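Local coordinates for protein glycosyltransferase Gtf1 (Streptococcus pneumoniae, PDB 4PQG) that belongs to the GT-B class of glycosyltransferases and carries an added antiparallel beta-sheet domain next to its two nucleotide-binding-type (Rossmann-like) domains, at residues V35-L39 with I497-K502; L132-A136 with K147-S151; Y402-A408 with G425-F431. All blocks are in the same frame, centred on the assembly; numbering follows the deposited sequence.

Interaction 1 of 3, residues V35-L39 with I497-K502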
ATOM      1  N   VAL A  35       9.662   1.136 -12.954  1.00 28.53           N
ATOM      2  CA  VAL A  35      10.836   0.457 -13.500  1.00 29.52           C
ATOM      3  C   VAL A  35      10.476  -0.361 -14.744  1.00 31.27           C
ATOM      4  O   VAL A  35      11.178  -0.305 -15.760  1.00 31.09           O
ATOM      5  CB  VAL A  35      11.497  -0.485 -12.472  1.00 29.01           C
ATOM      6  CG1 VAL A  35      12.502  -1.402 -13.159  1.00 28.19           C
ATOM      7  CG2 VAL A  35      12.167   0.309 -11.355  1.00 29.29           C
ATOM      8  N   PHE A  36       9.390  -1.124 -14.660  1.00 30.74           N
ATOM      9  CA  PHE A  36       8.961  -1.947 -15.783  1.00 30.54           C
ATOM     10  C   PHE A  36       8.584  -1.110 -17.003  1.00 32.03           C
ATOM     11  O   PHE A  36       8.878  -1.511 -18.130  1.00 34.50           O
ATOM     12  CB  PHE A  36       7.847  -2.905 -15.377  1.00 28.05           C
ATOM     13  CG  PHE A  36       8.281  -3.953 -14.383  1.00 27.76           C
ATOM     14  CD1 PHE A  36       9.614  -4.345 -14.294  1.00 26.40           C
ATOM     15  CD2 PHE A  36       7.349  -4.567 -13.557  1.00 25.97           C
ATOM     16  CE1 PHE A  36      10.013  -5.315 -13.398  1.00 27.39           C
ATOM     17  CE2 PHE A  36       7.739  -5.554 -12.664  1.00 26.23           C
ATOM     18  CZ  PHE A  36       9.073  -5.931 -12.578  1.00 27.22           C
ATOM     19  N   ARG A  37       7.958   0.043 -16.777  1.00 31.67           N
ATOM     20  CA  ARG A  37       7.644   0.973 -17.855  1.00 36.11           C
ATOM     21  C   ARG A  37       8.916   1.461 -18.548  1.00 38.24           C
ATOM     22  O   ARG A  37       8.997   1.474 -19.784  1.00 40.32           O
ATOM     23  CB  ARG A  37       6.834   2.170 -17.349  1.00 35.29           C
ATOM     24  CG  ARG A  37       5.392   1.840 -17.010  1.00 37.59           C
ATOM     25  CD  ARG A  37       4.527   3.084 -16.873  1.00 37.39           C
ATOM     26  NE  ARG A  37       5.008   4.013 -15.853  1.00 37.92           N
ATOM     27  CZ  ARG A  37       4.608   4.045 -14.581  1.00 36.39           C
ATOM     28  NH1 ARG A  37       3.693   3.197 -14.119  1.00 34.45           N
ATOM     29  NH2 ARG A  37       5.140   4.942 -13.764  1.00 35.08           N
ATOM     30  N   LYS A  38       9.904   1.843 -17.745  1.00 37.45           N
ATOM     31  CA  LYS A  38      11.170   2.344 -18.265  1.00 37.65           C
ATOM     32  C   LYS A  38      11.886   1.283 -19.065  1.00 38.88           C
ATOM     33  O   LYS A  38      12.465   1.583 -20.107  1.00 41.39           O
ATOM     34  CB  LYS A  38      12.074   2.815 -17.127  1.00 36.85           C
ATOM     35  CG  LYS A  38      11.847   4.249 -16.696  1.00 36.44           C
ATOM     36  CD  LYS A  38      12.613   4.531 -15.407  1.00 36.04           C
ATOM     37  CE  LYS A  38      12.715   6.015 -15.109  1.00 37.07           C
ATOM     38  NZ  LYS A  38      11.380   6.641 -14.950  1.00 36.64           N
ATOM     39  N   LEU A  39      11.857   0.044 -18.573  1.00 36.89           N
ATOM     40  CA  LEU A  39      12.487  -1.065 -19.260  1.00 36.34           C
ATOM     41  C   LEU A  39      11.638  -1.587 -20.419  1.00 36.29           C
ATOM     42  O   LEU A  39      11.930  -2.648 -20.976  1.00 37.34           O
ATOM     43  CB  LEU A  39      12.810  -2.195 -18.278  1.00 34.98           C
ATOM     44  CG  LEU A  39      13.902  -1.954 -17.237  1.00 35.26           C
ATOM     45  CD1 LEU A  39      13.920  -3.102 -16.241  1.00 33.09           C
ATOM     46  CD2 LEU A  39      15.280  -1.764 -17.879  1.00 34.49           C
ATOM     47  N   ILE A 497      19.083   0.854 -10.376  1.00 36.62           N
ATOM     48  CA  ILE A 497      18.031  -0.152 -10.122  1.00 37.45           C
ATOM     49  C   ILE A 497      17.524  -0.838 -11.399  1.00 36.69           C
ATOM     50  O   ILE A 497      17.246  -2.038 -11.389  1.00 38.20           O
ATOM     51  CB  ILE A 497      16.860   0.413  -9.275  1.00 37.02           C
ATOM     52  CG1 ILE A 497      16.252  -0.670  -8.381  1.00 38.58           C
ATOM     53  CG2 ILE A 497      15.767   1.005 -10.152  1.00 38.37           C
ATOM     54  CD1 ILE A 497      17.217  -1.267  -7.391  1.00 37.91           C
ATOM     55  N   LEU A 498      17.427  -0.066 -12.484  1.00 38.34           N
ATOM     56  CA  LEU A 498      17.036  -0.566 -13.804  1.00 40.21           C
ATOM     57  C   LEU A 498      17.922  -1.713 -14.253  1.00 42.36           C
ATOM     58  O   LEU A 498      17.435  -2.707 -14.801  1.00 41.71           O
ATOM     59  CB  LEU A 498      17.091   0.559 -14.840  1.00 39.35           C
ATOM     60  CG  LEU A 498      16.083   1.693 -14.654  1.00 40.84           C
ATOM     61  CD1 LEU A 498      16.446   2.916 -15.484  1.00 41.44           C
ATOM     62  CD2 LEU A 498      14.673   1.221 -14.979  1.00 40.17           C
ATOM     63  N   GLU A 499      19.224  -1.565 -14.010  1.00 43.44           N
ATOM     64  CA  GLU A 499      20.202  -2.591 -14.346  1.00 43.57           C
ATOM     65  C   GLU A 499      20.020  -3.837 -13.504  1.00 40.63           C
ATOM     66  O   GLU A 499      20.237  -4.948 -13.987  1.00 40.86           O
ATOM     67  CB  GLU A 499      21.630  -2.051 -14.194  1.00 45.98           C
ATOM     68  CG  GLU A 499      22.058  -1.137 -15.333  1.00 49.62           C
ATOM     69  CD  GLU A 499      21.978  -1.830 -16.685  1.00 52.95           C
ATOM     70  OE1 GLU A 499      22.500  -2.963 -16.815  1.00 56.00           O
ATOM     71  OE2 GLU A 499      21.377  -1.249 -17.614  1.00 55.10           O
ATOM     72  N   LYS A 500      19.627  -3.659 -12.245  1.00 37.45           N
ATOM     73  CA  LYS A 500      19.382  -4.808 -11.377  1.00 37.45           C
ATOM     74  C   LYS A 500      18.172  -5.586 -11.885  1.00 37.60           C
ATOM     75  O   LYS A 500      18.195  -6.816 -11.937  1.00 38.80           O
ATOM     76  CB  LYS A 500      19.185  -4.382  -9.918  1.00 38.92           C
ATOM     77  CG  LYS A 500      20.389  -3.666  -9.326  1.00 41.87           C
ATOM     78  CD  LYS A 500      20.277  -3.471  -7.819  1.00 42.44           C
ATOM     79  CE  LYS A 500      21.305  -2.470  -7.312  1.00 43.64           C
ATOM     80  NZ  LYS A 500      22.704  -2.968  -7.459  1.00 43.42           N
ATOM     81  N   TRP A 501      17.126  -4.862 -12.277  1.00 37.57           N
ATOM     82  CA  TRP A 501      15.904  -5.489 -12.796  1.00 37.77           C
ATOM     83  C   TRP A 501      16.145  -6.106 -14.149  1.00 39.63           C
ATOM     84  O   TRP A 501      15.860  -7.292 -14.354  1.00 40.09           O
ATOM     85  CB  TRP A 501      14.737  -4.497 -12.811  1.00 35.54           C
ATOM     86  CG  TRP A 501      14.074  -4.358 -11.450  1.00 34.14           C
ATOM     87  CD1 TRP A 501      14.111  -3.264 -10.590  1.00 32.16           C
ATOM     88  CD2 TRP A 501      13.259  -5.360 -10.748  1.00 32.74           C
ATOM     89  NE1 TRP A 501      13.397  -3.512  -9.450  1.00 30.85           N
ATOM     90  CE2 TRP A 501      12.867  -4.750  -9.473  1.00 32.26           C
ATOM     91  CE3 TRP A 501      12.835  -6.657 -11.037  1.00 33.37           C
ATOM     92  CZ2 TRP A 501      12.072  -5.419  -8.548  1.00 32.44           C
ATOM     93  CZ3 TRP A 501      12.042  -7.327 -10.093  1.00 33.72           C
ATOM     94  CH2 TRP A 501      11.673  -6.723  -8.879  1.00 32.58           C
ATOM     95  N   LYS A 502      16.709  -5.320 -15.061  1.00 41.58           N
ATOM     96  CA  LYS A 502      17.138  -5.810 -16.370  1.00 45.00           C
ATOM     97  C   LYS A 502      17.921  -7.113 -16.228  1.00 46.79           C
ATOM     98  O   LYS A 502      17.573  -8.108 -16.861  1.00 52.19           O
ATOM     99  CB  LYS A 502      17.966  -4.743 -17.093  1.00 46.21           C
ATOM    100  CG  LYS A 502      18.116  -4.930 -18.594  1.00 48.17           C
ATOM    101  CD  LYS A 502      18.816  -3.724 -19.208  1.00 51.23           C
ATOM    102  CE  LYS A 502      19.359  -4.016 -20.600  1.00 53.24           C
ATOM    103  NZ  LYS A 502      18.281  -4.111 -21.626  1.00 54.65           N
TER

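Interaction 2 of 3, residues L132-A136 with K147-S151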
ATOM      1  N   LEU A 132     -20.630  13.065 -11.434  1.00 30.57           N
ATOM      2  CA  LEU A 132     -20.145  11.691 -11.660  1.00 28.46           C
ATOM      3  C   LEU A 132     -20.503  10.798 -10.466  1.00 26.80           C
ATOM      4  O   LEU A 132     -20.328  11.203  -9.306  1.00 26.65           O
ATOM      5  CB  LEU A 132     -18.632  11.683 -11.935  1.00 30.32           C
ATOM      6  CG  LEU A 132     -18.111  12.574 -13.083  1.00 32.04           C
ATOM      7  CD1 LEU A 132     -16.588  12.553 -13.162  1.00 33.96           C
ATOM      8  CD2 LEU A 132     -18.706  12.199 -14.435  1.00 32.69           C
ATOM      9  N   VAL A 133     -21.019   9.594 -10.741  1.00 24.02           N
ATOM     10  CA  VAL A 133     -21.543   8.713  -9.686  1.00 23.05           C
ATOM     11  C   VAL A 133     -20.784   7.384  -9.609  1.00 22.73           C
ATOM     12  O   VAL A 133     -20.810   6.596 -10.551  1.00 21.70           O
ATOM     13  CB  VAL A 133     -23.047   8.436  -9.848  1.00 23.44           C
ATOM     14  CG1 VAL A 133     -23.558   7.565  -8.701  1.00 23.20           C
ATOM     15  CG2 VAL A 133     -23.835   9.744  -9.897  1.00 23.60           C
ATOM     16  N   GLN A 134     -20.133   7.159  -8.470  1.00 21.87           N
ATOM     17  CA  GLN A 134     -19.246   6.012  -8.250  1.00 22.52           C
ATOM     18  C   GLN A 134     -20.101   4.775  -7.969  1.00 20.86           C
ATOM     19  O   GLN A 134     -19.838   3.710  -8.510  1.00 19.31           O
ATOM     20  CB  GLN A 134     -18.258   6.317  -7.097  1.00 23.07           C
ATOM     21  CG  GLN A 134     -17.265   5.218  -6.725  1.00 24.74           C
ATOM     22  CD  GLN A 134     -17.840   4.207  -5.732  1.00 25.72           C
ATOM     23  OE1 GLN A 134     -18.622   4.573  -4.836  1.00 26.63           O
ATOM     24  NE2 GLN A 134     -17.455   2.931  -5.878  1.00 21.38           N
ATOM     25  N   HIS A 135     -21.114   4.932  -7.121  1.00 20.84           N
ATOM     26  CA  HIS A 135     -22.100   3.876  -6.867  1.00 20.82           C
ATOM     27  C   HIS A 135     -23.404   4.449  -6.383  1.00 20.30           C
ATOM     28  O   HIS A 135     -23.451   5.607  -5.967  1.00 19.92           O
ATOM     29  CB  HIS A 135     -21.545   2.793  -5.931  1.00 22.30           C
ATOM     30  CG  HIS A 135     -21.561   3.150  -4.469  1.00 24.63           C
ATOM     31  ND1 HIS A 135     -20.581   3.858  -3.889  1.00 26.50           N
ATOM     32  CD2 HIS A 135     -22.452   2.807  -3.452  1.00 27.44           C
ATOM     33  CE1 HIS A 135     -20.831   3.985  -2.577  1.00 26.33           C
ATOM     34  NE2 HIS A 135     -21.973   3.332  -2.306  1.00 27.39           N
ATOM     35  N   ALA A 136     -24.470   3.651  -6.455  1.00 19.56           N
ATOM     36  CA  ALA A 136     -25.836   4.088  -6.126  1.00 19.77           C
ATOM     37  C   ALA A 136     -26.557   2.990  -5.380  1.00 19.96           C
ATOM     38  O   ALA A 136     -26.306   1.800  -5.623  1.00 19.64           O
ATOM     39  CB  ALA A 136     -26.609   4.436  -7.388  1.00 19.58           C
ATOM     40  N   LYS A 147     -27.433  -2.341  -4.831  1.00 19.38           N
ATOM     41  CA  LYS A 147     -26.378  -1.361  -5.034  1.00 19.37           C
ATOM     42  C   LYS A 147     -25.698  -1.611  -6.364  1.00 19.08           C
ATOM     43  O   LYS A 147     -25.274  -2.744  -6.652  1.00 18.29           O
ATOM     44  CB  LYS A 147     -25.309  -1.446  -3.941  1.00 20.23           C
ATOM     45  CG  LYS A 147     -25.734  -0.982  -2.569  1.00 22.70           C
ATOM     46  CD  LYS A 147     -24.519  -0.795  -1.666  1.00 23.33           C
ATOM     47  CE  LYS A 147     -24.926  -0.764  -0.195  1.00 25.12           C
ATOM     48  NZ  LYS A 147     -23.759  -0.720   0.748  1.00 26.12           N
ATOM     49  N   ASP A 148     -25.570  -0.556  -7.164  1.00 18.09           N
ATOM     50  CA  ASP A 148     -24.867  -0.636  -8.434  1.00 18.07           C
ATOM     51  C   ASP A 148     -23.570   0.153  -8.325  1.00 17.84           C
ATOM     52  O   ASP A 148     -23.519   1.163  -7.616  1.00 17.26           O
ATOM     53  CB  ASP A 148     -25.706  -0.033  -9.556  1.00 17.66           C
ATOM     54  CG  ASP A 148     -26.896  -0.895  -9.955  1.00 18.92           C
ATOM     55  OD1 ASP A 148     -27.004  -2.070  -9.539  1.00 18.77           O
ATOM     56  OD2 ASP A 148     -27.722  -0.380 -10.722  1.00 18.25           O
ATOM     57  N   TYR A 149     -22.542  -0.319  -9.037  1.00 17.21           N
ATOM     58  CA  TYR A 149     -21.204   0.265  -9.043  1.00 17.33           C
ATOM     59  C   TYR A 149     -20.789   0.601 -10.480  1.00 17.64           C
ATOM     60  O   TYR A 149     -20.940  -0.238 -11.362  1.00 16.63           O
ATOM     61  CB  TYR A 149     -20.224  -0.724  -8.414  1.00 16.37           C
ATOM     62  CG  TYR A 149     -20.548  -0.983  -6.958  1.00 16.55           C
ATOM     63  CD1 TYR A 149     -20.008  -0.177  -5.953  1.00 16.68           C
ATOM     64  CD2 TYR A 149     -21.443  -1.997  -6.583  1.00 16.71           C
ATOM     65  CE1 TYR A 149     -20.347  -0.379  -4.614  1.00 16.61           C
ATOM     66  CE2 TYR A 149     -21.772  -2.210  -5.247  1.00 16.55           C
ATOM     67  CZ  TYR A 149     -21.218  -1.393  -4.275  1.00 16.89           C
ATOM     68  OH  TYR A 149     -21.515  -1.609  -2.955  1.00 16.70           O
ATOM     69  N   PHE A 150     -20.243   1.806 -10.700  1.00 18.14           N
ATOM     70  CA  PHE A 150     -20.048   2.362 -12.055  1.00 18.68           C
ATOM     71  C   PHE A 150     -18.622   2.826 -12.362  1.00 19.90           C
ATOM     72  O   PHE A 150     -17.944   3.416 -11.495  1.00 19.80           O
ATOM     73  CB  PHE A 150     -20.991   3.563 -12.290  1.00 19.39           C
ATOM     74  CG  PHE A 150     -22.439   3.283 -11.986  1.00 19.84           C
ATOM     75  CD1 PHE A 150     -23.265   2.659 -12.926  1.00 20.31           C
ATOM     76  CD2 PHE A 150     -22.989   3.666 -10.769  1.00 20.12           C
ATOM     77  CE1 PHE A 150     -24.604   2.412 -12.648  1.00 19.85           C
ATOM     78  CE2 PHE A 150     -24.323   3.414 -10.481  1.00 20.76           C
ATOM     79  CZ  PHE A 150     -25.133   2.787 -11.423  1.00 20.48           C
ATOM     80  N   SER A 151     -18.170   2.554 -13.591  1.00 20.05           N
ATOM     81  CA  SER A 151     -16.954   3.175 -14.169  1.00 19.91           C
ATOM     82  C   SER A 151     -17.460   3.984 -15.368  1.00 20.11           C
ATOM     83  O   SER A 151     -18.059   5.032 -15.164  1.00 20.64           O
ATOM     84  CB  SER A 151     -15.887   2.144 -14.560  1.00 19.80           C
ATOM     85  OG  SER A 151     -16.413   1.115 -15.394  1.00 20.97           O
TER
HETATM   86  O   HOH W   1     -16.973   2.430  -8.791  1.00 24.55           O

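Interaction 3 of 3, residues Y402-A408 with G425-F431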
ATOM      1  N   TYR A 402      11.666  20.886   4.227  1.00 27.36           N
ATOM      2  CA  TYR A 402      11.976  20.667   5.639  1.00 26.75           C
ATOM      3  C   TYR A 402      13.479  20.518   5.883  1.00 26.68           C
ATOM      4  O   TYR A 402      14.265  20.383   4.948  1.00 26.31           O
ATOM      5  CB  TYR A 402      11.217  19.430   6.162  1.00 25.56           C
ATOM      6  CG  TYR A 402       9.709  19.585   6.166  1.00 26.28           C
ATOM      7  CD1 TYR A 402       9.038  19.978   7.319  1.00 25.65           C
ATOM      8  CD2 TYR A 402       8.950  19.339   5.007  1.00 26.55           C
ATOM      9  CE1 TYR A 402       7.660  20.115   7.334  1.00 26.01           C
ATOM     10  CE2 TYR A 402       7.570  19.474   5.014  1.00 26.57           C
ATOM     11  CZ  TYR A 402       6.936  19.865   6.180  1.00 26.07           C
ATOM     12  OH  TYR A 402       5.575  20.010   6.214  1.00 26.34           O
ATOM     13  N   GLU A 403      13.880  20.530   7.148  1.00 26.20           N
ATOM     14  CA  GLU A 403      15.282  20.398   7.460  1.00 25.14           C
ATOM     15  C   GLU A 403      15.718  18.993   7.840  1.00 24.18           C
ATOM     16  O   GLU A 403      16.736  18.512   7.328  1.00 23.06           O
ATOM     17  CB  GLU A 403      15.706  21.427   8.506  1.00 28.21           C
ATOM     18  CG  GLU A 403      15.750  22.838   7.930  1.00 29.95           C
ATOM     19  CD  GLU A 403      16.295  23.868   8.900  1.00 32.46           C
ATOM     20  OE1 GLU A 403      16.196  23.659  10.131  1.00 33.76           O
ATOM     21  OE2 GLU A 403      16.815  24.900   8.424  1.00 35.43           O
ATOM     22  N   VAL A 404      14.953  18.335   8.716  1.00 23.17           N
ATOM     23  CA  VAL A 404      15.356  17.048   9.273  1.00 22.71           C
ATOM     24  C   VAL A 404      14.159  16.085   9.322  1.00 22.65           C
ATOM     25  O   VAL A 404      13.037  16.501   9.609  1.00 23.92           O
ATOM     26  CB  VAL A 404      15.933  17.201  10.703  1.00 23.12           C
ATOM     27  CG1 VAL A 404      16.289  15.834  11.311  1.00 22.74           C
ATOM     28  CG2 VAL A 404      17.159  18.121  10.713  1.00 23.23           C
ATOM     29  N   TYR A 405      14.425  14.809   9.055  1.00 21.19           N
ATOM     30  CA  TYR A 405      13.415  13.754   9.122  1.00 21.12           C
ATOM     31  C   TYR A 405      13.613  12.943  10.403  1.00 20.58           C
ATOM     32  O   TYR A 405      14.742  12.575  10.723  1.00 20.82           O
ATOM     33  CB  TYR A 405      13.524  12.821   7.898  1.00 21.21           C
ATOM     34  CG  TYR A 405      12.415  11.782   7.836  1.00 22.34           C
ATOM     35  CD1 TYR A 405      11.281  11.991   7.052  1.00 22.22           C
ATOM     36  CD2 TYR A 405      12.501  10.590   8.569  1.00 22.34           C
ATOM     37  CE1 TYR A 405      10.254  11.048   7.011  1.00 22.19           C
ATOM     38  CE2 TYR A 405      11.475   9.648   8.541  1.00 21.82           C
ATOM     39  CZ  TYR A 405      10.359   9.884   7.762  1.00 21.82           C
ATOM     40  OH  TYR A 405       9.342   8.950   7.733  1.00 22.45           O
ATOM     41  N   LEU A 406      12.506  12.648  11.091  1.00 20.38           N
ATOM     42  CA  LEU A 406      12.476  11.798  12.300  1.00 20.31           C
ATOM     43  C   LEU A 406      11.693  10.476  12.129  1.00 20.14           C
ATOM     44  O   LEU A 406      10.627  10.453  11.552  1.00 19.39           O
ATOM     45  CB  LEU A 406      11.817  12.566  13.451  1.00 20.50           C
ATOM     46  CG  LEU A 406      12.339  13.944  13.856  1.00 20.30           C
ATOM     47  CD1 LEU A 406      11.522  14.456  15.035  1.00 20.66           C
ATOM     48  CD2 LEU A 406      13.818  13.858  14.209  1.00 20.04           C
ATOM     49  N   THR A 407      12.218   9.396  12.706  1.00 20.19           N
ATOM     50  CA  THR A 407      11.561   8.089  12.716  1.00 20.76           C
ATOM     51  C   THR A 407      11.862   7.470  14.065  1.00 20.09           C
ATOM     52  O   THR A 407      12.997   7.546  14.558  1.00 21.10           O
ATOM     53  CB  THR A 407      12.073   7.151  11.579  1.00 20.83           C
ATOM     54  OG1 THR A 407      11.725   5.790  11.885  1.00 20.88           O
ATOM     55  CG2 THR A 407      13.605   7.237  11.429  1.00 20.26           C
ATOM     56  N   ALA A 408      10.814   6.898  14.650  1.00 20.61           N
ATOM     57  CA  ALA A 408      10.878   6.086  15.856  1.00 19.67           C
ATOM     58  C   ALA A 408      10.388   4.668  15.560  1.00 19.26           C
ATOM     59  O   ALA A 408      10.052   3.910  16.466  1.00 18.77           O
ATOM     60  CB  ALA A 408      10.034   6.732  16.934  1.00 20.03           C
ATOM     61  N   GLY A 425      17.626  15.391   0.555  1.00 23.85           N
ATOM     62  CA  GLY A 425      18.653  15.989   1.407  1.00 24.66           C
ATOM     63  C   GLY A 425      18.253  16.182   2.860  1.00 25.00           C
ATOM     64  O   GLY A 425      18.650  17.167   3.501  1.00 23.36           O
ATOM     65  N   LEU A 426      17.471  15.252   3.393  1.00 22.52           N
ATOM     66  CA  LEU A 426      17.127  15.344   4.814  1.00 22.69           C
ATOM     67  C   LEU A 426      18.037  14.461   5.619  1.00 23.28           C
ATOM     68  O   LEU A 426      18.205  13.281   5.290  1.00 23.03           O
ATOM     69  CB  LEU A 426      15.655  14.975   5.075  1.00 21.96           C
ATOM     70  CG  LEU A 426      14.577  15.865   4.443  1.00 21.51           C
ATOM     71  CD1 LEU A 426      13.180  15.359   4.772  1.00 20.96           C
ATOM     72  CD2 LEU A 426      14.726  17.304   4.890  1.00 21.29           C
ATOM     73  N   PRO A 427      18.649  15.027   6.675  1.00 24.12           N
ATOM     74  CA  PRO A 427      19.282  14.181   7.677  1.00 24.04           C
ATOM     75  C   PRO A 427      18.204  13.341   8.348  1.00 23.56           C
ATOM     76  O   PRO A 427      17.047  13.769   8.404  1.00 22.76           O
ATOM     77  CB  PRO A 427      19.852  15.192   8.685  1.00 24.34           C
ATOM     78  CG  PRO A 427      20.009  16.449   7.890  1.00 25.59           C
ATOM     79  CD  PRO A 427      18.797  16.459   7.002  1.00 23.77           C
ATOM     80  N   LEU A 428      18.582  12.163   8.836  1.00 22.34           N
ATOM     81  CA  LEU A 428      17.643  11.268   9.518  1.00 22.28           C
ATOM     82  C   LEU A 428      18.051  11.054  10.973  1.00 21.38           C
ATOM     83  O   LEU A 428      19.223  10.852  11.263  1.00 23.26           O
ATOM     84  CB  LEU A 428      17.570   9.909   8.807  1.00 21.27           C
ATOM     85  CG  LEU A 428      17.428   9.843   7.284  1.00 21.87           C
ATOM     86  CD1 LEU A 428      17.350   8.394   6.834  1.00 21.08           C
ATOM     87  CD2 LEU A 428      16.201  10.595   6.813  1.00 21.18           C
ATOM     88  N   ILE A 429      17.086  11.087  11.887  1.00 21.45           N
ATOM     89  CA  ILE A 429      17.329  10.617  13.265  1.00 20.92           C
ATOM     90  C   ILE A 429      16.413   9.427  13.558  1.00 20.23           C
ATOM     91  O   ILE A 429      15.199   9.572  13.520  1.00 19.94           O
ATOM     92  CB  ILE A 429      17.094  11.738  14.311  1.00 21.28           C
ATOM     93  CG1 ILE A 429      17.996  12.954  14.028  1.00 22.14           C
ATOM     94  CG2 ILE A 429      17.310  11.197  15.717  1.00 22.72           C
ATOM     95  CD1 ILE A 429      17.654  14.192  14.852  1.00 21.37           C
ATOM     96  N   GLY A 430      16.996   8.262  13.839  1.00 21.54           N
ATOM     97  CA  GLY A 430      16.207   7.064  14.103  1.00 21.19           C
ATOM     98  C   GLY A 430      16.883   6.038  14.984  1.00 21.88           C
ATOM     99  O   GLY A 430      18.049   6.192  15.367  1.00 21.68           O
ATOM    100  N   PHE A 431      16.148   4.981  15.308  1.00 20.73           N
ATOM    101  CA  PHE A 431      16.696   3.898  16.116  1.00 22.30           C
ATOM    102  C   PHE A 431      17.744   3.086  15.353  1.00 22.83           C
ATOM    103  O   PHE A 431      17.639   2.906  14.131  1.00 20.95           O
ATOM    104  CB  PHE A 431      15.586   2.955  16.568  1.00 22.15           C
ATOM    105  CG  PHE A 431      14.744   3.478  17.698  1.00 23.15           C
ATOM    106  CD1 PHE A 431      15.308   3.792  18.941  1.00 23.17           C
ATOM    107  CD2 PHE A 431      13.361   3.603  17.545  1.00 23.70           C
ATOM    108  CE1 PHE A 431      14.511   4.234  19.989  1.00 21.97           C
ATOM    109  CE2 PHE A 431      12.567   4.055  18.595  1.00 22.70           C
ATOM    110  CZ  PHE A 431      13.144   4.369  19.818  1.00 22.56           C
TER
HETATM  111  O   HOH W   2      18.138  19.403   5.227  1.00 24.39           O
HETATM  112  O   HOH W   3      13.560   4.582  14.033  1.00 19.12           O

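Interaction 1 of 3, residues V35-L39 with I497-K502
Val35 meets Trp501 because its CG1 is trans to the backbone N (chi1 167°), which points that methyl at the indole. CG of Trp501 is anti to its carbonyl carbon (chi1 -81°), and the indole lies where Val35 and Phe36 both reach it. Val35 CG1 approaches the ring obliquely, 3.6 Å from Trp501 CD1. Phe36 turns its edge to a face of the same indole, a T-shaped pair with the six-membered ring, centroids 5.4 Å apart and planes at 80°. Phe36 CE1 stands over the indole near its rim. The Leu39 and Leu498 side chains pass one another, running in opposite directions, and Leu39 CG lies 4.0 Å from Leu498 CD2. That same Leu498 CD2 touches Lys38 CB at 3.7 Å and Val35 CG1 at 3.9 Å. Helix 24-38 of the N-terminal Rossmann-like part thus packs on helix 494-508 at the chain end. A last helix returning to the N-terminal domain is a known feature of GT-B enzymes. Phe36 also touches strands 10-15 and 42-47. Across the joint the side chains meet each other through carbon atoms, and none makes a polar bond. The joint therefore probably relies on close fit, with Lys38 contributing carbon atoms while its amine turns away.

Interaction 2 of 3, residues L132-A136 with K147-S151
Phe150 loses the most surface here, and it is gripped at both backbone and ring. Its N donates to Gln134 O at 2.9 Å, from a position tilted 30° out of the carbonyl plane. Phe150 CB lies 3.5 Å from Val133 O, a buried carbonyl oxygen that has no polar partner in the model. The ring takes Ala136 at its edge: Ala136 CB lies in the ring plane, 4.0 Å from Phe150 CE2. Both Phe150 and Ala136 also touch Val92 of helix 89-93, which packs against this part of the sheet. Ala136 is tied to Asp148 by two backbone bonds. Ala136 N donates to Asp148 O at 2.9 Å, and Asp148 N to Ala136 O, also at 2.9 Å. This is the hydrogen-bonded pair of an antiparallel hairpin formed by strands 133-140 and 143-150, in the middle of the GtfA extended beta-sheet domain. The next pair, His135 with Tyr149, is non-hydrogen-bonded. His135 CG sits between its backbone N and carbonyl carbon (chi1 80°), and the ring then runs alongside that of Tyr149. The two planes are only 19° apart but slid, with centroids 5.2 Å from each other. The closer touch is His135 CB to Tyr149 CD1, at 3.3 Å. His135 also stacks with Tyr124, and Tyr149 OH bonds to Glu158. At Gln134 the chain turns a corner. Gln134 NE2 donates to a water at 3.0 Å and to Leu52 O, and the same water donates to Phe150 O.

Interaction 3 of 3, residues Y402-A408 with G425-F431
Phe431 and Tyr405 are the flat groups, and both are met at their edges across this contact. Ala408 O lies in the plane of the Phe431 ring, 3.3 Å from Phe431 CE2. Leu426 CD1 lies at the edge of the Tyr405 ring, while Leu428 CD2 approaches the ring obliquely and lies closest, at 3.6 Å, to Tyr405 CB. Tyr405 CG is trans to the backbone N (chi1 -174°), and the ring carries its OH to Thr417 OG1 and Ala334 N. The side chain is about 6 Å from the bound uridine-5'-diphosphate. Leu406 and Ile429 run side by side, with Leu406 CD2 3.9 Å from Ile429 CB. The strands are parallel neighbours joined by a beta-alpha-beta crossover through helix 416-423, in the C-terminal Rossmann-like sheet. Tyr405 N donates to Pro427 O at 2.9 Å, at an N-H...O angle of 170°. Ile429 N donates to Tyr405 O at 3.0 Å, and Thr407 N to Ile429 O at 3.1 Å. Further on, Phe431 N donates to a water 2.9 Å away, which makes a weak bond to Thr407 O. The near-linear backbone bonds are consistent with a regular parallel register, and the water satisfies the buried Phe431 N where the strands part.

Interactions 2 and 3 are buried strand pairings held by backbone hydrogen bonds. Interaction 1 is a partly buried helix pairing that is held by carbon-to-carbon packing, with an aromatic pair. The pairings also differ in direction: interaction 2 is an antiparallel hairpin of the added sheet, interaction 3 a parallel crossover in the C-terminal Rossmann-like sheet. The three contacts share no helix or strand. Interactions 2 and 3 lie on opposite sides of the chain's centre, with centres about 43 Å apart. Both are nested in the long loop closed by 35-39 with 497-502. Interaction 1 thus joins distant parts of the chain, whereas the other two join neighbouring strands within their domains.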